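PDB 2WAN: pullulanase from Bacillus acidopullulyticus, which hydrolyses the alpha-1,6-glucosidic linkages of pullulan, and probably the branch points of related starch polysaccharides, as a debranching glycoside hydrolase. Local coordinates for residues S885-I897 against V909-Q921. Sequence-based numbering, arbitrary orientation.
Sequences SGDWTIVGLGDQI and VQVPAISTLILKQ
A classic beta bulge interrupts the antiparallel pairing of strand 888-893 with the C-terminal strand 915-920 in the all-beta domain that closes the pullulanase chain. Val891 and Gly892 both face Ile918, whose carbonyl O accepts from Val891 N at 2.9 Å and from Gly892 N, both donors reaching it from one face of its plane. Glycine suits the second bulge position, since a CB there would press on Ile918 CB and clash with Ile897 CD1. Before the bulge, Thr889 and Lys920 form a hydrogen-bonded pair, Thr889 N to Lys920 O and Lys920 N to Thr889 O. Lys920 bends at chi2 (88°), which lays its CE alongside Thr889 CB; partly exposed, it sends NZ to a water shared with Thr889 OG1. On the other face, which is buried and suits aliphatic chains, Ile890 CG1 packs beside Leu919 CD2 at 3.6 Å.

At the chain end, Gln921 lies over one face of the Trp888 ring: its CB makes a CH-pi contact 3.9 Å from the centroid of the six-membered ring. Extended, with CG anti to N (chi1 -167°), Gln921 carries its amide across the indole, the planes 33° apart. Its NE2 donates to Ser885 O at 3.0 Å, on a lone pair, and to Asp887 O at 3.2 Å from above the carbonyl plane. Asn867 ND2 and a water serve OE1, whereas the indole NE1 turns to Pro884 O. Were Trp888 replaced by an alanine, the Gln921 chain is likely to lose its aromatic floor and Pro884 O its indole donor. With both amide hydrogens and OE1 engaged, the last side chain is fixed in rotation, and the C-terminal residue is tied to the backbone of Ser885 and Asp887, beside its partner strand.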
ATOM      1  N   SER A 885      -9.460 -44.959  -3.727  1.00 17.36           N
ATOM      2  CA  SER A 885     -10.223 -45.970  -4.463  1.00 17.27           C
ATOM      3  C   SER A 885     -10.897 -45.427  -5.722  1.00 15.95           C
ATOM      4  O   SER A 885     -11.155 -44.218  -5.837  1.00 16.43           O
ATOM      5  CB  SER A 885     -11.287 -46.603  -3.543  1.00 19.68           C
ATOM      6  OG  SER A 885     -12.240 -45.624  -3.153  1.00 26.05           O
ATOM      7  N   GLY A 886     -11.161 -46.328  -6.668  1.00 15.42           N
ATOM      8  CA  GLY A 886     -11.963 -46.006  -7.829  1.00 18.08           C
ATOM      9  C   GLY A 886     -11.171 -45.678  -9.076  1.00 17.18           C
ATOM     10  O   GLY A 886      -9.932 -45.678  -9.067  1.00 17.50           O
ATOM     11  N   ASP A 887     -11.908 -45.429 -10.150  1.00 16.27           N
ATOM     12  CA  ASP A 887     -11.336 -45.075 -11.443  1.00 18.26           C
ATOM     13  C   ASP A 887     -10.989 -43.591 -11.486  1.00 17.48           C
ATOM     14  O   ASP A 887     -11.832 -42.738 -11.171  1.00 17.50           O
ATOM     15  CB  ASP A 887     -12.330 -45.404 -12.560  1.00 20.19           C
ATOM     16  CG  ASP A 887     -11.724 -45.210 -13.946  1.00 26.52           C
ATOM     17  OD1 ASP A 887     -12.166 -44.305 -14.670  1.00 34.21           O
ATOM     18  OD2 ASP A 887     -10.772 -45.938 -14.286  1.00 34.07           O
ATOM     19  N   TRP A 888      -9.756 -43.293 -11.898  1.00 16.38           N
ATOM     20  CA  TRP A 888      -9.295 -41.909 -12.076  1.00 14.68           C
ATOM     21  C   TRP A 888      -9.046 -41.572 -13.542  1.00 14.47           C
ATOM     22  O   TRP A 888      -8.442 -42.352 -14.286  1.00 13.96           O
ATOM     23  CB  TRP A 888      -8.041 -41.634 -11.230  1.00 13.09           C
ATOM     24  CG  TRP A 888      -8.356 -41.644  -9.783  1.00 12.78           C
ATOM     25  CD1 TRP A 888      -8.339 -42.731  -8.942  1.00 13.71           C
ATOM     26  CD2 TRP A 888      -8.780 -40.528  -8.991  1.00 12.82           C
ATOM     27  NE1 TRP A 888      -8.733 -42.354  -7.677  1.00 14.44           N
ATOM     28  CE2 TRP A 888      -8.996 -41.006  -7.674  1.00 14.55           C
ATOM     29  CE3 TRP A 888      -8.988 -39.157  -9.267  1.00 11.62           C
ATOM     30  CZ2 TRP A 888      -9.422 -40.169  -6.627  1.00 14.37           C
ATOM     31  CZ3 TRP A 888      -9.397 -38.325  -8.227  1.00 13.58           C
ATOM     32  CH2 TRP A 888      -9.620 -38.837  -6.922  1.00 13.49           C
ATOM     33  N   THR A 889      -9.542 -40.411 -13.958  1.00 10.71           N
ATOM     34  CA  THR A 889      -9.324 -39.903 -15.303  1.00 11.10           C
ATOM     35  C   THR A 889      -8.158 -38.919 -15.273  1.00 12.05           C
ATOM     36  O   THR A 889      -8.197 -37.946 -14.527  1.00 10.88           O
ATOM     37  CB  THR A 889     -10.597 -39.183 -15.840  1.00 11.98           C
ATOM     38  OG1 THR A 889     -11.694 -40.097 -15.838  1.00 15.84           O
ATOM     39  CG2 THR A 889     -10.359 -38.684 -17.273  1.00 12.00           C
ATOM     40  N   ILE A 890      -7.121 -39.169 -16.078  1.00 10.29           N
ATOM     41  CA  ILE A 890      -5.995 -38.234 -16.193  1.00 10.87           C
ATOM     42  C   ILE A 890      -6.430 -37.078 -17.088  1.00 11.04           C
ATOM     43  O   ILE A 890      -6.883 -37.303 -18.201  1.00 13.09           O
ATOM     44  CB  ILE A 890      -4.742 -38.920 -16.812  1.00  9.17           C
ATOM     45  CG1 ILE A 890      -4.320 -40.123 -15.954  1.00 12.10           C
ATOM     46  CG2 ILE A 890      -3.607 -37.893 -16.962  1.00 11.80           C
ATOM     47  CD1 ILE A 890      -3.403 -41.127 -16.708  1.00 14.94           C
ATOM     48  N   VAL A 891      -6.333 -35.848 -16.580  1.00  9.85           N
ATOM     49  CA  VAL A 891      -6.654 -34.665 -17.400  1.00 11.08           C
ATOM     50  C   VAL A 891      -5.454 -33.710 -17.569  1.00  9.46           C
ATOM     51  O   VAL A 891      -5.445 -32.857 -18.451  1.00 12.47           O
ATOM     52  CB  VAL A 891      -7.931 -33.907 -16.875  1.00 10.88           C
ATOM     53  CG1 VAL A 891      -9.141 -34.802 -16.968  1.00 12.06           C
ATOM     54  CG2 VAL A 891      -7.722 -33.410 -15.450  1.00 14.27           C
ATOM     55  N   GLY A 892      -4.428 -33.873 -16.733  1.00 10.31           N
ATOM     56  CA  GLY A 892      -3.195 -33.094 -16.852  1.00 10.39           C
ATOM     57  C   GLY A 892      -2.017 -34.030 -16.658  1.00  9.61           C
ATOM     58  O   GLY A 892      -1.854 -34.636 -15.589  1.00 10.65           O
ATOM     59  N   LEU A 893      -1.203 -34.162 -17.702  1.00 12.60           N
ATOM     60  CA  LEU A 893      -0.045 -35.050 -17.654  1.00 11.99           C
ATOM     61  C   LEU A 893       1.037 -34.486 -18.568  1.00 11.82           C
ATOM     62  O   LEU A 893       0.798 -34.299 -19.772  1.00 12.36           O
ATOM     63  CB  LEU A 893      -0.428 -36.454 -18.119  1.00 13.67           C
ATOM     64  CG  LEU A 893       0.657 -37.533 -18.080  1.00 16.46           C
ATOM     65  CD1 LEU A 893       1.057 -37.822 -16.664  1.00 14.87           C
ATOM     66  CD2 LEU A 893       0.153 -38.794 -18.781  1.00 20.26           C
ATOM     67  N   GLY A 894       2.214 -34.226 -18.002  1.00 12.41           N
ATOM     68  CA  GLY A 894       3.318 -33.635 -18.778  1.00 13.75           C
ATOM     69  C   GLY A 894       2.893 -32.318 -19.405  1.00 15.00           C
ATOM     70  O   GLY A 894       2.363 -31.453 -18.711  1.00 14.62           O
ATOM     71  N   ASP A 895       3.068 -32.182 -20.720  1.00 14.90           N
ATOM     72  CA  ASP A 895       2.736 -30.932 -21.392  1.00 17.02           C
ATOM     73  C   ASP A 895       1.270 -30.787 -21.794  1.00 16.94           C
ATOM     74  O   ASP A 895       0.915 -29.808 -22.446  1.00 17.47           O
ATOM     75  CB  ASP A 895       3.685 -30.647 -22.589  1.00 18.24           C
ATOM     76  CG  ASP A 895       3.565 -31.666 -23.706  1.00 25.79           C
ATOM     77  OD1 ASP A 895       2.623 -32.485 -23.698  1.00 26.97           O
ATOM     78  OD2 ASP A 895       4.427 -31.655 -24.620  1.00 27.76           O
ATOM     79  N   GLN A 896       0.418 -31.744 -21.409  1.00 12.73           N
ATOM     80  CA  GLN A 896      -0.990 -31.698 -21.821  1.00 13.12           C
ATOM     81  C   GLN A 896      -1.909 -31.432 -20.640  1.00 13.83           C
ATOM     82  O   GLN A 896      -1.980 -32.262 -19.735  1.00 13.45           O
ATOM     83  CB  GLN A 896      -1.406 -33.027 -22.437  1.00 14.55           C
ATOM     84  CG  GLN A 896      -0.552 -33.521 -23.585  1.00 21.12           C
ATOM     85  CD  GLN A 896      -1.224 -34.674 -24.299  1.00 29.66           C
ATOM     86  OE1 GLN A 896      -2.142 -34.478 -25.098  1.00 38.62           O
ATOM     87  NE2 GLN A 896      -0.791 -35.889 -23.992  1.00 38.35           N
ATOM     88  N   ILE A 897      -2.650 -30.315 -20.665  1.00 12.10           N
ATOM     89  CA  ILE A 897      -3.580 -29.967 -19.591  1.00 12.33           C
ATOM     90  C   ILE A 897      -4.922 -29.636 -20.252  1.00 11.97           C
ATOM     91  O   ILE A 897      -4.948 -28.927 -21.260  1.00 13.10           O
ATOM     92  CB  ILE A 897      -3.112 -28.702 -18.824  1.00 12.61           C
ATOM     93  CG1 ILE A 897      -1.680 -28.869 -18.294  1.00 14.65           C
ATOM     94  CG2 ILE A 897      -4.124 -28.297 -17.708  1.00 13.69           C
ATOM     95  CD1 ILE A 897      -1.531 -29.894 -17.181  1.00 14.24           C
ATOM     96  N   VAL A 909      -0.226 -43.985  -9.924  1.00 13.30           N
ATOM     97  CA  VAL A 909       0.025 -43.257 -11.175  1.00 14.37           C
ATOM     98  C   VAL A 909       1.411 -42.612 -11.153  1.00 15.31           C
ATOM     99  O   VAL A 909       1.895 -42.179 -10.096  1.00 14.01           O
ATOM    100  CB  VAL A 909      -1.090 -42.189 -11.455  1.00 15.64           C
ATOM    101  CG1 VAL A 909      -1.052 -41.071 -10.431  1.00 17.30           C
ATOM    102  CG2 VAL A 909      -1.002 -41.643 -12.897  1.00 17.05           C
ATOM    103  N   GLN A 910       2.046 -42.564 -12.321  1.00 17.06           N
ATOM    104  CA  GLN A 910       3.376 -41.979 -12.448  1.00 18.51           C
ATOM    105  C   GLN A 910       3.282 -40.524 -12.922  1.00 17.44           C
ATOM    106  O   GLN A 910       2.529 -40.209 -13.847  1.00 17.46           O
ATOM    107  CB  GLN A 910       4.210 -42.825 -13.413  1.00 19.47           C
ATOM    108  CG  GLN A 910       5.682 -42.453 -13.454  1.00 26.34           C
ATOM    109  CD  GLN A 910       6.487 -43.416 -14.307  1.00 33.71           C
ATOM    110  OE1 GLN A 910       6.431 -44.630 -14.113  1.00 40.86           O
ATOM    111  NE2 GLN A 910       7.231 -42.878 -15.261  1.00 38.05           N
ATOM    112  N   VAL A 911       4.009 -39.638 -12.250  1.00 15.45           N
ATOM    113  CA  VAL A 911       4.031 -38.232 -12.593  1.00 15.25           C
ATOM    114  C   VAL A 911       5.380 -37.909 -13.208  1.00 15.48           C
ATOM    115  O   VAL A 911       6.401 -38.024 -12.511  1.00 15.66           O
ATOM    116  CB  VAL A 911       3.859 -37.334 -11.341  1.00 16.77           C
ATOM    117  CG1 VAL A 911       3.866 -35.865 -11.751  1.00 15.56           C
ATOM    118  CG2 VAL A 911       2.558 -37.704 -10.565  1.00 20.32           C
ATOM    119  N   PRO A 912       5.407 -37.478 -14.490  1.00 14.67           N
ATOM    120  CA  PRO A 912       6.714 -37.168 -15.107  1.00 14.46           C
ATOM    121  C   PRO A 912       7.545 -36.118 -14.365  1.00 13.63           C
ATOM    122  O   PRO A 912       7.013 -35.296 -13.596  1.00 14.32           O
ATOM    123  CB  PRO A 912       6.344 -36.640 -16.502  1.00 17.63           C
ATOM    124  CG  PRO A 912       4.993 -37.154 -16.786  1.00 18.29           C
ATOM    125  CD  PRO A 912       4.295 -37.329 -15.448  1.00 12.11           C
ATOM    126  N   ALA A 913       8.855 -36.165 -14.595  1.00 13.69           N
ATOM    127  CA  ALA A 913       9.805 -35.208 -14.031  1.00 14.01           C
ATOM    128  C   ALA A 913       9.383 -33.764 -14.312  1.00 13.82           C
ATOM    129  O   ALA A 913       8.844 -33.470 -15.389  1.00 13.21           O
ATOM    130  CB  ALA A 913      11.185 -35.457 -14.615  1.00 14.81           C
ATOM    131  N   ILE A 914       9.625 -32.889 -13.334  1.00 11.95           N
ATOM    132  CA  ILE A 914       9.334 -31.437 -13.408  1.00 11.29           C
ATOM    133  C   ILE A 914       7.980 -31.153 -14.079  1.00 10.80           C
ATOM    134  O   ILE A 914       7.909 -30.549 -15.152  1.00 12.88           O
ATOM    135  CB  ILE A 914      10.455 -30.623 -14.118  1.00  9.99           C
ATOM    136  CG1 ILE A 914      11.831 -31.232 -13.815  1.00 12.37           C
ATOM    137  CG2 ILE A 914      10.409 -29.147 -13.690  1.00 12.93           C
ATOM    138  CD1 ILE A 914      12.984 -30.415 -14.386  1.00 14.12           C
ATOM    139  N   SER A 915       6.910 -31.628 -13.447  1.00 11.75           N
ATOM    140  CA  SER A 915       5.583 -31.436 -14.022  1.00 10.11           C
ATOM    141  C   SER A 915       4.492 -31.457 -12.969  1.00 11.32           C
ATOM    142  O   SER A 915       4.735 -31.726 -11.779  1.00 11.04           O
ATOM    143  CB  SER A 915       5.301 -32.535 -15.060  1.00 12.88           C
ATOM    144  OG  SER A 915       4.992 -33.757 -14.408  1.00 14.04           O
ATOM    145  N   THR A 916       3.282 -31.156 -13.431  1.00 11.01           N
ATOM    146  CA  THR A 916       2.090 -31.197 -12.584  1.00 10.87           C
ATOM    147  C   THR A 916       1.131 -32.237 -13.133  1.00  9.34           C
ATOM    148  O   THR A 916       0.851 -32.271 -14.341  1.00 10.67           O
ATOM    149  CB  THR A 916       1.403 -29.797 -12.530  1.00  9.53           C
ATOM    150  OG1 THR A 916       2.318 -28.851 -11.974  1.00 12.59           O
ATOM    151  CG2 THR A 916       0.120 -29.851 -11.647  1.00 10.67           C
ATOM    152  N   LEU A 917       0.665 -33.116 -12.249  1.00 10.39           N
ATOM    153  CA  LEU A 917      -0.333 -34.140 -12.592  1.00 11.94           C
ATOM    154  C   LEU A 917      -1.688 -33.624 -12.144  1.00 11.78           C
ATOM    155  O   LEU A 917      -1.800 -33.084 -11.044  1.00 12.33           O
ATOM    156  CB  LEU A 917      -0.034 -35.449 -11.833  1.00 13.96           C
ATOM    157  CG  LEU A 917      -1.086 -36.567 -11.945  1.00 13.60           C
ATOM    158  CD1 LEU A 917      -0.916 -37.330 -13.261  1.00 15.35           C
ATOM    159  CD2 LEU A 917      -1.021 -37.508 -10.735  1.00 19.16           C
ATOM    160  N   ILE A 918      -2.710 -33.773 -12.988  1.00  9.47           N
ATOM    161  CA  ILE A 918      -4.087 -33.520 -12.579  1.00  8.48           C
ATOM    162  C   ILE A 918      -4.966 -34.699 -12.963  1.00  9.87           C
ATOM    163  O   ILE A 918      -4.931 -35.172 -14.101  1.00 10.34           O
ATOM    164  CB  ILE A 918      -4.658 -32.226 -13.197  1.00  9.99           C
ATOM    165  CG1 ILE A 918      -3.677 -31.073 -12.951  1.00 12.62           C
ATOM    166  CG2 ILE A 918      -6.063 -31.907 -12.544  1.00  8.98           C
ATOM    167  CD1 ILE A 918      -4.045 -29.772 -13.599  1.00 15.47           C
ATOM    168  N   LEU A 919      -5.717 -35.192 -11.987  1.00  9.74           N
ATOM    169  CA  LEU A 919      -6.672 -36.278 -12.198  1.00 10.96           C
ATOM    170  C   LEU A 919      -8.026 -35.860 -11.705  1.00 11.55           C
ATOM    171  O   LEU A 919      -8.125 -34.977 -10.862  1.00 11.45           O
ATOM    172  CB  LEU A 919      -6.304 -37.483 -11.342  1.00 11.69           C
ATOM    173  CG  LEU A 919      -4.871 -37.979 -11.360  1.00 14.94           C
ATOM    174  CD1 LEU A 919      -4.692 -38.908 -10.171  1.00 19.97           C
ATOM    175  CD2 LEU A 919      -4.581 -38.692 -12.655  1.00 19.15           C
ATOM    176  N   LYS A 920      -9.065 -36.524 -12.200  1.00 12.31           N
ATOM    177  CA  LYS A 920     -10.408 -36.312 -11.655  1.00 13.34           C
ATOM    178  C   LYS A 920     -11.215 -37.598 -11.636  1.00 13.02           C
ATOM    179  O   LYS A 920     -10.936 -38.548 -12.375  1.00 13.19           O
ATOM    180  CB  LYS A 920     -11.165 -35.187 -12.395  1.00  9.51           C
ATOM    181  CG  LYS A 920     -11.465 -35.460 -13.879  1.00 10.40           C
ATOM    182  CD  LYS A 920     -12.797 -36.186 -14.010  1.00 12.84           C
ATOM    183  CE  LYS A 920     -13.211 -36.370 -15.460  1.00 15.44           C
ATOM    184  NZ  LYS A 920     -14.555 -37.024 -15.493  1.00 19.84           N
ATOM    185  N   GLN A 921     -12.251 -37.588 -10.806  1.00 11.22           N
ATOM    186  CA  GLN A 921     -13.158 -38.701 -10.679  1.00 13.90           C
ATOM    187  C   GLN A 921     -14.537 -38.085 -10.618  1.00 16.67           C
ATOM    188  O   GLN A 921     -15.521 -38.608 -11.135  1.00 18.06           O
ATOM    189  CB  GLN A 921     -12.836 -39.370  -9.342  1.00 16.25           C
ATOM    190  CG  GLN A 921     -13.417 -40.702  -9.081  1.00 23.72           C
ATOM    191  CD  GLN A 921     -12.795 -41.302  -7.847  1.00 20.55           C
ATOM    192  OE1 GLN A 921     -13.031 -40.839  -6.727  1.00 15.36           O
ATOM    193  NE2 GLN A 921     -11.990 -42.345  -8.039  1.00 15.91           N
ATOM    194  OXT GLN A 921     -14.681 -37.022 -10.018  1.00 18.31           O
TER
HETATM  195  O   HOH W   1     -12.057 -41.906  -4.422  1.00 16.20           O
HETATM  196  O   HOH W   2     -13.925 -39.394 -17.168  1.00 30.15           O
HETATM  197  O   HOH W   3       2.387 -34.407 -15.173  1.00 11.71           O
HETATM  198  O   HOH W   4       2.123 -30.644 -16.214  1.00 12.82           O